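Local coordinates for protein transcriptional regulator, MarR family (Silicibacter pomeroyi DSS-3, PDB 3CDH) that probably binds DNA as a winged helix-turn-helix transcription factor of the MarR family, regulating transcription, at residues C51-D56 with L110-V115. Residues are numbered along the deposited sequence; the frame is centred on the assembly and turned at random.
Sequences CLVDND and LAESLV
Val53 carries this contact alone from its side, pointing its isopropyl group at the face of the 110-115 helical segment formed by Ala111, Glu112 and Val115. Val53 CB already lies 4.1 Å from CG2 of Val115. With chi1 at 83°, the branch Val53 CG1 is tucked into the cleft flanked by its own N and C, and comes closer to that same Val115 methyl, CG2, at 3.9 Å. The other branch is anti to the backbone N and faces the preceding turn of the partner helix, where Val53 CG2 meets Ala111 CB at 4.0 Å. The same methyl also touches the aliphatic part of Glu112, with CG2 of Val53 4.1 Å from CG of the glutamate. Ala111 and Val115 lie one turn apart, Val115 N bonding to Ala111 O, and the two methyls divide between them, CG1 going to Val115 and CG2 to Ala111. The grip is apolar, with no hydrogen bond across. The backbones come nearest here, Val53 CA 6.0 Å from Ala111 CA. Just beyond the segment, Arg108 hydrogen-bonds to Val53 O. The last part of helix 43-54 packs against the long helix 105-130, with Ala111 also touching Leu49 and Leu103 of strand 100-103. Leu52 packs on that strand too, and Val115 reaches Phe12 of the second subunit, placing the contact where the winged helix-turn-helix core meets the dimer partner.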
ATOM      1  N   CYS B  51       8.191 -11.680  -8.999  1.00 47.37           N
ATOM      2  CA  CYS B  51       8.390 -11.145 -10.359  1.00 49.64           C
ATOM      3  C   CYS B  51       9.212 -12.019 -11.256  1.00 51.54           C
ATOM      4  O   CYS B  51       9.068 -11.935 -12.462  1.00 53.58           O
ATOM      5  CB  CYS B  51       9.089  -9.802 -10.353  1.00 48.62           C
ATOM      6  SG  CYS B  51       8.176  -8.578  -9.544  1.00 48.58           S
ATOM      7  N   LEU B  52      10.116 -12.810 -10.688  1.00 51.97           N
ATOM      8  CA  LEU B  52      11.048 -13.553 -11.531  1.00 54.33           C
ATOM      9  C   LEU B  52      10.612 -14.976 -11.819  1.00 56.49           C
ATOM     10  O   LEU B  52      11.228 -15.639 -12.632  1.00 58.55           O
ATOM     11  CB  LEU B  52      12.472 -13.518 -10.975  1.00 52.98           C
ATOM     12  CG  LEU B  52      13.181 -12.169 -10.946  1.00 51.27           C
ATOM     13  CD1 LEU B  52      14.503 -12.369 -10.309  1.00 49.54           C
ATOM     14  CD2 LEU B  52      13.377 -11.600 -12.321  1.00 51.36           C
ATOM     15  N   VAL B  53       9.558 -15.441 -11.157  1.00 57.14           N
ATOM     16  CA  VAL B  53       9.100 -16.805 -11.352  1.00 59.80           C
ATOM     17  C   VAL B  53       8.710 -17.105 -12.811  1.00 63.98           C
ATOM     18  O   VAL B  53       9.183 -18.098 -13.345  1.00 65.56           O
ATOM     19  CB  VAL B  53       8.009 -17.193 -10.338  1.00 58.99           C
ATOM     20  CG1 VAL B  53       6.645 -16.720 -10.784  1.00 58.60           C
ATOM     21  CG2 VAL B  53       8.016 -18.685 -10.099  1.00 60.19           C
ATOM     22  N   ASP B  54       7.902 -16.257 -13.465  1.00 66.50           N
ATOM     23  CA  ASP B  54       7.578 -16.483 -14.891  1.00 71.70           C
ATOM     24  C   ASP B  54       8.674 -16.020 -15.805  1.00 74.12           C
ATOM     25  O   ASP B  54       9.063 -16.754 -16.691  1.00 78.48           O
ATOM     26  CB  ASP B  54       6.335 -15.763 -15.391  1.00 72.37           C
ATOM     27  CG  ASP B  54       5.255 -15.713 -14.391  1.00 72.03           C
ATOM     28  OD1 ASP B  54       4.348 -16.591 -14.421  1.00 73.87           O
ATOM     29  OD2 ASP B  54       5.325 -14.776 -13.578  1.00 70.62           O
ATOM     30  N   ASN B  55       9.146 -14.798 -15.621  1.00 73.65           N
ATOM     31  CA  ASN B  55      10.102 -14.198 -16.516  1.00 75.91           C
ATOM     32  C   ASN B  55      11.492 -14.828 -16.406  1.00 76.70           C
ATOM     33  O   ASN B  55      11.869 -15.353 -15.374  1.00 75.51           O
ATOM     34  CB  ASN B  55      10.148 -12.706 -16.239  1.00 74.72           C
ATOM     35  CG  ASN B  55       8.743 -12.098 -16.052  1.00 77.71           C
ATOM     36  OD1 ASN B  55       8.055 -12.345 -15.045  1.00 78.31           O
ATOM     37  ND2 ASN B  55       8.314 -11.297 -17.028  1.00 82.54           N
ATOM     38  N   ASP B  56      12.254 -14.806 -17.486  1.00 79.91           N
ATOM     39  CA  ASP B  56      13.597 -15.371 -17.445  1.00 81.25           C
ATOM     40  C   ASP B  56      14.609 -14.406 -16.883  1.00 78.93           C
ATOM     41  O   ASP B  56      15.575 -14.828 -16.270  1.00 79.21           O
ATOM     42  CB  ASP B  56      14.058 -15.780 -18.841  1.00 85.57           C
ATOM     43  CG  ASP B  56      13.593 -17.169 -19.223  1.00 90.96           C
ATOM     44  OD1 ASP B  56      13.560 -18.059 -18.326  1.00 92.65           O
ATOM     45  OD2 ASP B  56      13.276 -17.368 -20.425  1.00 96.09           O
ATOM     46  N   LEU B 110      12.591 -21.811  -4.689  1.00 52.68           N
ATOM     47  CA  LEU B 110      12.013 -21.115  -3.576  1.00 50.93           C
ATOM     48  C   LEU B 110      10.831 -20.294  -4.074  1.00 50.88           C
ATOM     49  O   LEU B 110       9.731 -20.375  -3.512  1.00 51.49           O
ATOM     50  CB  LEU B 110      13.056 -20.234  -2.933  1.00 48.70           C
ATOM     51  CG  LEU B 110      12.587 -19.352  -1.776  1.00 48.33           C
ATOM     52  CD1 LEU B 110      11.813 -20.155  -0.715  1.00 48.25           C
ATOM     53  CD2 LEU B 110      13.762 -18.580  -1.148  1.00 46.49           C
ATOM     54  N   ALA B 111      11.054 -19.538  -5.146  1.00 50.28           N
ATOM     55  CA  ALA B 111       9.995 -18.772  -5.776  1.00 50.01           C
ATOM     56  C   ALA B 111       8.830 -19.664  -6.099  1.00 52.08           C
ATOM     57  O   ALA B 111       7.673 -19.286  -5.892  1.00 51.82           O
ATOM     58  CB  ALA B 111      10.493 -18.102  -7.029  1.00 50.05           C
ATOM     59  N   GLU B 112       9.118 -20.865  -6.585  1.00 54.38           N
ATOM     60  CA  GLU B 112       8.016 -21.711  -6.970  1.00 57.21           C
ATOM     61  C   GLU B 112       7.176 -22.115  -5.789  1.00 57.03           C
ATOM     62  O   GLU B 112       5.953 -22.047  -5.852  1.00 57.60           O
ATOM     63  CB  GLU B 112       8.473 -22.896  -7.771  1.00 59.92           C
ATOM     64  CG  GLU B 112       8.230 -22.689  -9.244  1.00 65.05           C
ATOM     65  CD  GLU B 112       9.277 -23.377 -10.119  1.00 73.65           C
ATOM     66  OE1 GLU B 112       9.759 -24.501  -9.782  1.00 75.21           O
ATOM     67  OE2 GLU B 112       9.619 -22.779 -11.164  1.00 77.52           O
ATOM     68  N   SER B 113       7.808 -22.480  -4.686  1.00 56.34           N
ATOM     69  CA  SER B 113       7.002 -22.915  -3.579  1.00 57.55           C
ATOM     70  C   SER B 113       6.279 -21.744  -2.915  1.00 56.10           C
ATOM     71  O   SER B 113       5.132 -21.887  -2.482  1.00 57.75           O
ATOM     72  CB  SER B 113       7.789 -23.783  -2.611  1.00 58.10           C
ATOM     73  OG  SER B 113       8.411 -22.996  -1.647  1.00 57.99           O
ATOM     74  N   LEU B 114       6.898 -20.569  -2.899  1.00 53.73           N
ATOM     75  CA  LEU B 114       6.200 -19.380  -2.425  1.00 52.00           C
ATOM     76  C   LEU B 114       5.027 -18.974  -3.302  1.00 52.52           C
ATOM     77  O   LEU B 114       3.957 -18.644  -2.798  1.00 52.91           O
ATOM     78  CB  LEU B 114       7.153 -18.215  -2.310  1.00 50.04           C
ATOM     79  CG  LEU B 114       8.142 -18.421  -1.186  1.00 50.08           C
ATOM     80  CD1 LEU B 114       9.102 -17.260  -1.164  1.00 48.64           C
ATOM     81  CD2 LEU B 114       7.404 -18.562   0.127  1.00 50.32           C
ATOM     82  N   VAL B 115       5.215 -18.965  -4.614  1.00 52.70           N
ATOM     83  CA  VAL B 115       4.109 -18.586  -5.484  1.00 53.47           C
ATOM     84  C   VAL B 115       2.932 -19.564  -5.306  1.00 55.92           C
ATOM     85  O   VAL B 115       1.763 -19.156  -5.245  1.00 56.16           O
ATOM     86  CB  VAL B 115       4.560 -18.418  -6.949  1.00 54.17           C
ATOM     87  CG1 VAL B 115       3.374 -18.287  -7.881  1.00 54.91           C
ATOM     88  CG2 VAL B 115       5.459 -17.180  -7.071  1.00 51.98           C
TER